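Local atomic coordinates of prolyl oligopeptidase (Novosphingobium capsulatum, PDB entry 1YR2), a protein that probably hydrolyses oligopeptides on the carboxyl side of proline, and less often alanine, as a serine endopeptidase of the S9A family. Residues D59-R62 against W63-A66; A75-V78 against Q79-A83; A83-A86 against A87-Q91. One frame throughout, in Å; residues are numbered along the deposited sequence.

How the interactions relate
The three contacts follow one another along the chain, and all lie about 33 to 35 Å from its centre. Interaction 1 is the turn that leads into helix 72-89. Interactions 2 and 3 are successive parts of that helix and share Ala83; their centres are about 12 Å apart. Interactions 1 and 2 touch directly, with Leu64 CD2 3.6 Å from Trp77 CD2. Interactions 1 and 3 do not meet, their nearest atoms being about 13 Å apart. All three face the α/β-hydrolase part that carries the catalytic machinery in this family: interaction 1 on helix 664-675, interaction 2 on that helix and the edge strand 683-687, interaction 3 on that strand and helix 699-717.

Interaction 1: residues D59-R62 against W63-A66; sequences DPWR and WLEA
Arg62 and Glu65 meet in a local turn contact, in the loop between strand 55-58 and helix 72-89. A type I beta turn from Asp59 to Arg62 runs straight into a 3-10 turn. Leu64 N donates to Trp61 O at 2.9 Å, and Glu65 N to Arg62 O at 3.0 Å.

The charged side chains gather on one side. Arg62 holds Asp59 side-on, with NE and NH2 both bonded to the single oxygen OD2. In this salt bridge Arg62 NE is 2.9 Å from Asp59 OD2. OD2 lies in the guanidinium plane, but both nitrogens reach it from the same face of the carboxylate. Asp59 OD1 is hydrogen-bonded to Tyr638 OH, and Arg62 NH1 has a second salt bridge, to Glu50. Glu65 runs alongside Arg62 in the same direction, with Glu65 OE1 3.7 Å from Arg62 CG. The guanidinium and the Glu65 carboxylate are nearly parallel, at 19°, yet no N-H of Arg62 points at Glu65. Asp59 OD2 and Glu65 OE2 are 4.2 Å apart, two like charges. Lys668 forms salt bridges with both carboxylates and probably offsets their repulsion; Arg606 adds one to Glu65.

The tryptophans lie obliquely, their five-membered rings inclined at 54°. Trp61 CD1 is 3.9 Å from Trp63 NE1. The first torsion of Trp63, 65°, sets CG between the backbone N and the carbonyl carbon. This brings the ring edge to Pro60 O, 3.7 Å from Trp63 CD1. Pro60 CG lies over one face of Trp61, toward the rim. The indole nitrogens are bonded elsewhere, Trp61 NE1 to Ser43 O and Trp63 NE1 to Pro44 O.

The arrangement is a beta turn continued as a 3-10 turn, and it fastens the N-terminal segment to helix 664-675 of the α/β-hydrolase fold.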
loop_
_atom_site.group_PDB
_atom_site.type_symbol
_atom_site.label_atom_id
_atom_site.label_comp_id
_atom_site.label_asym_id
_atom_site.label_seq_id
_atom_site.Cartn_x
_atom_site.Cartn_y
_atom_site.Cartn_z
ATOM N N ASP A 59 9.798 31.743 -19.118
ATOM C CA ASP A 59 9.494 31.354 -17.738
ATOM C C ASP A 59 9.171 32.602 -16.946
ATOM O O ASP A 59 9.956 33.059 -16.122
ATOM C CB ASP A 59 10.688 30.574 -17.166
ATOM C CG ASP A 59 10.392 29.869 -15.860
ATOM O OD1 ASP A 59 9.289 30.037 -15.297
ATOM O OD2 ASP A 59 11.235 29.082 -15.346
ATOM N N PRO A 60 8.024 33.194 -17.224
ATOM C CA PRO A 60 7.650 34.474 -16.615
ATOM C C PRO A 60 7.265 34.441 -15.146
ATOM O O PRO A 60 7.111 35.526 -14.550
ATOM C CB PRO A 60 6.457 34.943 -17.443
ATOM C CG PRO A 60 6.062 33.806 -18.304
ATOM C CD PRO A 60 7.030 32.712 -18.198
ATOM N N TRP A 61 7.087 33.252 -14.597
ATOM C CA TRP A 61 6.635 33.090 -13.207
ATOM C C TRP A 61 7.691 32.403 -12.345
ATOM O O TRP A 61 7.396 31.840 -11.290
ATOM C CB TRP A 61 5.285 32.381 -13.157
ATOM C CG TRP A 61 4.185 33.205 -13.807
ATOM C CD1 TRP A 61 3.607 34.321 -13.308
ATOM C CD2 TRP A 61 3.590 32.980 -15.091
ATOM N NE1 TRP A 61 2.652 34.795 -14.183
ATOM C CE2 TRP A 61 2.635 33.990 -15.295
ATOM C CE3 TRP A 61 3.793 32.044 -16.095
ATOM C CZ2 TRP A 61 1.865 34.079 -16.461
ATOM C CZ3 TRP A 61 3.025 32.100 -17.216
ATOM C CH2 TRP A 61 2.064 33.138 -17.403
ATOM N N ARG A 62 8.951 32.512 -12.748
ATOM C CA ARG A 62 10.008 31.930 -11.949
ATOM C C ARG A 62 10.006 32.471 -10.514
ATOM O O ARG A 62 10.406 31.775 -9.591
ATOM C CB ARG A 62 11.376 32.159 -12.559
ATOM C CG ARG A 62 12.403 31.224 -11.937
ATOM C CD ARG A 62 13.684 31.073 -12.705
ATOM N NE ARG A 62 13.487 30.320 -13.926
ATOM C CZ ARG A 62 14.432 30.191 -14.814
ATOM N NH1 ARG A 62 15.644 30.734 -14.605
ATOM N NH2 ARG A 62 14.200 29.528 -15.939
ATOM N N TRP A 63 9.554 33.706 -10.338
ATOM C CA TRP A 63 9.463 34.305 -8.989
ATOM C C TRP A 63 8.556 33.516 -8.029
ATOM O O TRP A 63 8.737 33.589 -6.808
ATOM C CB TRP A 63 9.058 35.775 -9.064
ATOM C CG TRP A 63 7.664 36.017 -9.614
ATOM C CD1 TRP A 63 7.321 36.210 -10.906
ATOM C CD2 TRP A 63 6.446 36.078 -8.860
ATOM N NE1 TRP A 63 5.962 36.379 -11.020
ATOM C CE2 TRP A 63 5.400 36.297 -9.769
ATOM C CE3 TRP A 63 6.137 35.981 -7.505
ATOM C CZ2 TRP A 63 4.065 36.421 -9.362
ATOM C CZ3 TRP A 63 4.806 36.109 -7.101
ATOM C CH2 TRP A 63 3.795 36.316 -8.024
ATOM N N LEU A 64 7.593 32.774 -8.575
ATOM C CA LEU A 64 6.694 31.938 -7.774
ATOM C C LEU A 64 7.384 30.675 -7.219
ATOM O O LEU A 64 6.795 29.924 -6.424
ATOM C CB LEU A 64 5.435 31.584 -8.556
ATOM C CG LEU A 64 4.345 32.645 -8.547
ATOM C CD1 LEU A 64 3.328 32.274 -9.590
ATOM C CD2 LEU A 64 3.694 32.773 -7.221
ATOM N N GLU A 65 8.652 30.480 -7.572
ATOM C CA GLU A 65 9.445 29.417 -6.987
ATOM C C GLU A 65 9.983 29.780 -5.581
ATOM O O GLU A 65 10.451 28.904 -4.868
ATOM C CB GLU A 65 10.625 29.037 -7.892
ATOM C CG GLU A 65 10.232 28.405 -9.246
ATOM C CD GLU A 65 11.429 28.126 -10.161
ATOM O OE1 GLU A 65 12.598 28.283 -9.727
ATOM O OE2 GLU A 65 11.201 27.750 -11.323
ATOM N N ALA A 66 9.951 31.054 -5.204
ATOM C CA ALA A 66 10.504 31.471 -3.916
ATOM C C ALA A 66 9.657 30.964 -2.759
ATOM O O ALA A 66 8.453 30.731 -2.902
ATOM C CB ALA A 66 10.657 32.974 -3.830
#

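Interaction 2: residues A75-V78 against Q79-A83; sequences AAWV and QAQSA
Trp77 and Gln81 meet one turn apart on the α-helix 72-89, a side-chain contact of the i to i+4 kind.

The backbone bonds are those of a regular helix. Gln79 N donates to Ala75 O, Ala80 N to Ala76 O, Gln81 N to Trp77 O and Ser82 N to Val78 O. The Gln81 N to Trp77 O bond is 2.9 Å long.

The apolar part of the contact is a CH-pi interaction. Gln81 CG lies over the centre of the six-membered ring of Trp77, 3.4 Å from its centroid and only 10° off the ring normal. Gln81 CG also lies 3.4 Å from Trp77 O. It thus touches both the ring and the carbonyl oxygen, which lie at roughly a right angle as seen from it. The Gln81 chain then bends at its second torsion, -67°, which brings the amide nitrogen over the indole, above NE1, with OE1 turned away. Ring and amide planes are inclined at 46°, so the amide does not lie flat on the ring.

The two polar ends find their partners outside the pair. Trp77 NE1 is bonded to Ser43 OG and Gln81 NE2 to Gln674 OE1, which ties the helix to the N-terminal loop and to helix 664-675, where Phe667 also meets the Trp77 ring. On a neighbouring side of the helix, Val78 packs on Ile687 of the edge strand 683-687, and Ser82 OG makes a weak hydrogen bond to Ile687 O.

Inside the pair, Trp77 NE1 and Gln81 NE2 approach to 3.5 Å; both are donors, and they make no bond to each other.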
loop_
_atom_site.group_PDB
_atom_site.type_symbol
_atom_site.label_atom_id
_atom_site.label_comp_id
_atom_site.label_asym_id
_atom_site.label_seq_id
_atom_site.Cartn_x
_atom_site.Cartn_y
_atom_site.Cartn_z
ATOM N N ALA A 75 3.848 35.142 -0.918
ATOM C CA ALA A 75 2.877 35.085 0.163
ATOM C C ALA A 75 1.601 35.805 -0.261
ATOM O O ALA A 75 0.534 35.327 0.001
ATOM C CB ALA A 75 3.442 35.693 1.443
ATOM N N ALA A 76 1.733 36.935 -0.934
ATOM C CA ALA A 76 0.577 37.746 -1.331
ATOM C C ALA A 76 -0.227 37.003 -2.402
ATOM O O ALA A 76 -1.445 36.993 -2.372
ATOM C CB ALA A 76 1.030 39.117 -1.876
ATOM N N TRP A 77 0.470 36.346 -3.322
ATOM C CA TRP A 77 -0.185 35.599 -4.397
ATOM C C TRP A 77 -0.921 34.409 -3.794
ATOM O O TRP A 77 -2.081 34.159 -4.138
ATOM C CB TRP A 77 0.870 35.114 -5.389
ATOM C CG TRP A 77 0.337 34.448 -6.609
ATOM C CD1 TRP A 77 -0.034 35.034 -7.759
ATOM C CD2 TRP A 77 0.122 33.051 -6.774
ATOM N NE1 TRP A 77 -0.470 34.075 -8.648
ATOM C CE2 TRP A 77 -0.388 32.851 -8.053
ATOM C CE3 TRP A 77 0.292 31.937 -5.944
ATOM C CZ2 TRP A 77 -0.715 31.587 -8.534
ATOM C CZ3 TRP A 77 -0.051 30.687 -6.427
ATOM C CH2 TRP A 77 -0.539 30.528 -7.698
ATOM N N VAL A 78 -0.243 33.686 -2.895
ATOM C CA VAL A 78 -0.835 32.542 -2.226
ATOM C C VAL A 78 -2.101 32.954 -1.465
ATOM O O VAL A 78 -3.135 32.292 -1.558
ATOM C CB VAL A 78 0.181 31.832 -1.296
ATOM C CG1 VAL A 78 -0.537 30.921 -0.276
ATOM C CG2 VAL A 78 1.161 31.029 -2.123
ATOM N N GLN A 79 -2.044 34.058 -0.724
ATOM C CA GLN A 79 -3.213 34.477 0.058
ATOM C C GLN A 79 -4.431 34.767 -0.853
ATOM O O GLN A 79 -5.530 34.318 -0.561
ATOM C CB GLN A 79 -2.846 35.717 0.918
ATOM C CG GLN A 79 -4.004 36.378 1.663
ATOM C CD GLN A 79 -3.505 37.306 2.812
ATOM O OE1 GLN A 79 -2.735 36.863 3.692
ATOM N NE2 GLN A 79 -3.945 38.571 2.807
ATOM N N ALA A 80 -4.192 35.503 -1.946
ATOM C CA ALA A 80 -5.207 35.852 -2.948
ATOM C C ALA A 80 -5.774 34.624 -3.680
ATOM O O ALA A 80 -6.990 34.492 -3.808
ATOM C CB ALA A 80 -4.645 36.907 -3.970
ATOM N N GLN A 81 -4.933 33.694 -4.114
ATOM C CA GLN A 81 -5.424 32.534 -4.848
ATOM C C GLN A 81 -6.224 31.625 -3.907
ATOM O O GLN A 81 -7.271 31.107 -4.268
ATOM C CB GLN A 81 -4.264 31.719 -5.445
ATOM C CG GLN A 81 -3.531 32.403 -6.603
ATOM C CD GLN A 81 -4.370 32.576 -7.872
ATOM O OE1 GLN A 81 -5.424 31.947 -8.015
ATOM N NE2 GLN A 81 -3.901 33.423 -8.802
ATOM N N SER A 82 -5.720 31.462 -2.693
ATOM C CA SER A 82 -6.338 30.584 -1.725
ATOM C C SER A 82 -7.722 31.089 -1.369
ATOM O O SER A 82 -8.657 30.319 -1.299
ATOM C CB SER A 82 -5.484 30.483 -0.465
ATOM O OG SER A 82 -6.018 29.428 0.334
ATOM N N ALA A 83 -7.849 32.383 -1.139
ATOM C CA ALA A 83 -9.140 32.960 -0.785
ATOM C C ALA A 83 -10.105 32.909 -1.969
ATOM O O ALA A 83 -11.301 32.601 -1.792
ATOM C CB ALA A 83 -8.966 34.393 -0.280
#

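Interaction 3: residues A83-A86 against A87-Q91; sequences AYTA and AYLKQ
The ring-bearing side chain of Tyr88 meets the preceding turn through its stem: of its atoms CB comes nearest, 3.6 Å from Thr85 O. Tyr88 N also makes a weak bond to Tyr84 O, 3.4 Å long. The rings of Tyr84 and Tyr88 lie one helical turn apart, and both turn to parts outside the helix. Tyr84 rests on Leu684 and Pro41 with its OH bonded to Pro38 O, while Tyr88 reaches Leu684, Pro682, Phe712 and Phe716. The third flat group, the Gln91 amide, folds back on its own segment: Gln91 NE2 donates to Ala87 O at 3.2 Å, tilted from the carbonyl plane.

Thr85 and Leu89 carry the contact between side chains. They extend abreast from the helix, with Thr85 CG2 3.6 Å from Leu89 CD1. The first torsion of Thr85, -69°, turns the hydroxyl back beside the backbone N. There OG1 is within hydrogen-bonding reach of both Gln81 O and Ile685 O, which must share its one proton, while CG2 is left to face the leucine. Leu89 CG also presses on Thr85 O, at 3.3 Å. Replacing Leu89 by an alanine would probably leave the Thr85 methyl without its partner and open a gap toward Phe712.

Backbone bonds run from Ala87 N to Ala83 O, Leu89 N to Thr85 O and Lys90 N to Ala86 O.

This is the last part of an amphipathic helix, packed through one side on the edge strand 683-687 and helix 699-717 of the α/β-hydrolase fold.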
loop_
_atom_site.group_PDB
_atom_site.type_symbol
_atom_site.label_atom_id
_atom_site.label_comp_id
_atom_site.label_asym_id
_atom_site.label_seq_id
_atom_site.Cartn_x
_atom_site.Cartn_y
_atom_site.Cartn_z
ATOM N N ALA A 83 -7.849 32.383 -1.139
ATOM C CA ALA A 83 -9.140 32.960 -0.785
ATOM C C ALA A 83 -10.105 32.909 -1.969
ATOM O O ALA A 83 -11.301 32.601 -1.792
ATOM C CB ALA A 83 -8.966 34.393 -0.280
ATOM N N TYR A 84 -9.575 33.163 -3.166
ATOM C CA TYR A 84 -10.343 33.106 -4.407
ATOM C C TYR A 84 -10.910 31.697 -4.625
ATOM O O TYR A 84 -12.065 31.525 -5.004
ATOM C CB TYR A 84 -9.448 33.486 -5.589
ATOM C CG TYR A 84 -10.146 33.532 -6.910
ATOM C CD1 TYR A 84 -10.245 32.397 -7.688
ATOM C CD2 TYR A 84 -10.727 34.709 -7.383
ATOM C CE1 TYR A 84 -10.891 32.417 -8.925
ATOM C CE2 TYR A 84 -11.370 34.742 -8.615
ATOM C CZ TYR A 84 -11.445 33.602 -9.376
ATOM O OH TYR A 84 -12.092 33.600 -10.573
ATOM N N THR A 85 -10.098 30.691 -4.405
ATOM C CA THR A 85 -10.558 29.332 -4.608
ATOM C C THR A 85 -11.578 28.919 -3.521
ATOM O O THR A 85 -12.584 28.239 -3.801
ATOM C CB THR A 85 -9.384 28.411 -4.603
ATOM O OG1 THR A 85 -8.607 28.657 -5.784
ATOM C CG2 THR A 85 -9.824 26.977 -4.708
ATOM N N ALA A 86 -11.314 29.327 -2.288
ATOM C CA ALA A 86 -12.186 28.923 -1.179
ATOM C C ALA A 86 -13.602 29.494 -1.360
ATOM O O ALA A 86 -14.589 28.797 -1.119
ATOM C CB ALA A 86 -11.599 29.341 0.132
ATOM N N ALA A 87 -13.681 30.738 -1.830
ATOM C CA ALA A 87 -14.935 31.413 -2.175
ATOM C C ALA A 87 -15.727 30.707 -3.261
ATOM O O ALA A 87 -16.953 30.676 -3.202
ATOM C CB ALA A 87 -14.666 32.881 -2.594
ATOM N N TYR A 88 -15.035 30.158 -4.265
ATOM C CA TYR A 88 -15.699 29.387 -5.307
ATOM C C TYR A 88 -16.203 28.032 -4.760
ATOM O O TYR A 88 -17.327 27.640 -5.012
ATOM C CB TYR A 88 -14.765 29.162 -6.490
ATOM C CG TYR A 88 -15.412 28.386 -7.606
ATOM C CD1 TYR A 88 -16.160 29.040 -8.593
ATOM C CD2 TYR A 88 -15.299 27.007 -7.678
ATOM C CE1 TYR A 88 -16.773 28.321 -9.607
ATOM C CE2 TYR A 88 -15.931 26.292 -8.668
ATOM C CZ TYR A 88 -16.661 26.936 -9.619
ATOM O OH TYR A 88 -17.286 26.203 -10.601
ATOM N N LEU A 89 -15.337 27.316 -4.048
ATOM C CA LEU A 89 -15.636 25.952 -3.631
ATOM C C LEU A 89 -16.795 25.882 -2.635
ATOM O O LEU A 89 -17.548 24.901 -2.644
ATOM C CB LEU A 89 -14.399 25.250 -3.072
ATOM C CG LEU A 89 -13.272 24.982 -4.050
ATOM C CD1 LEU A 89 -12.019 24.402 -3.343
ATOM C CD2 LEU A 89 -13.707 24.078 -5.258
ATOM N N LYS A 90 -16.931 26.929 -1.809
ATOM C CA LYS A 90 -17.985 27.042 -0.784
ATOM C C LYS A 90 -19.364 27.123 -1.432
ATOM O O LYS A 90 -20.367 26.844 -0.781
ATOM C CB LYS A 90 -17.760 28.300 0.110
ATOM C CG LYS A 90 -18.057 28.087 1.632
ATOM C CD LYS A 90 -17.434 29.211 2.564
ATOM C CE LYS A 90 -15.889 29.026 2.736
ATOM N NZ LYS A 90 -15.086 30.322 2.924
ATOM N N GLN A 91 -19.405 27.508 -2.703
ATOM C CA GLN A 91 -20.631 27.628 -3.494
ATOM C C GLN A 91 -21.120 26.287 -4.102
ATOM O O GLN A 91 -22.235 26.198 -4.593
ATOM C CB GLN A 91 -20.365 28.594 -4.645
ATOM C CG GLN A 91 -21.215 29.810 -4.770
ATOM C CD GLN A 91 -20.531 30.899 -5.607
ATOM O OE1 GLN A 91 -21.013 31.265 -6.686
ATOM N NE2 GLN A 91 -19.388 31.389 -5.125
#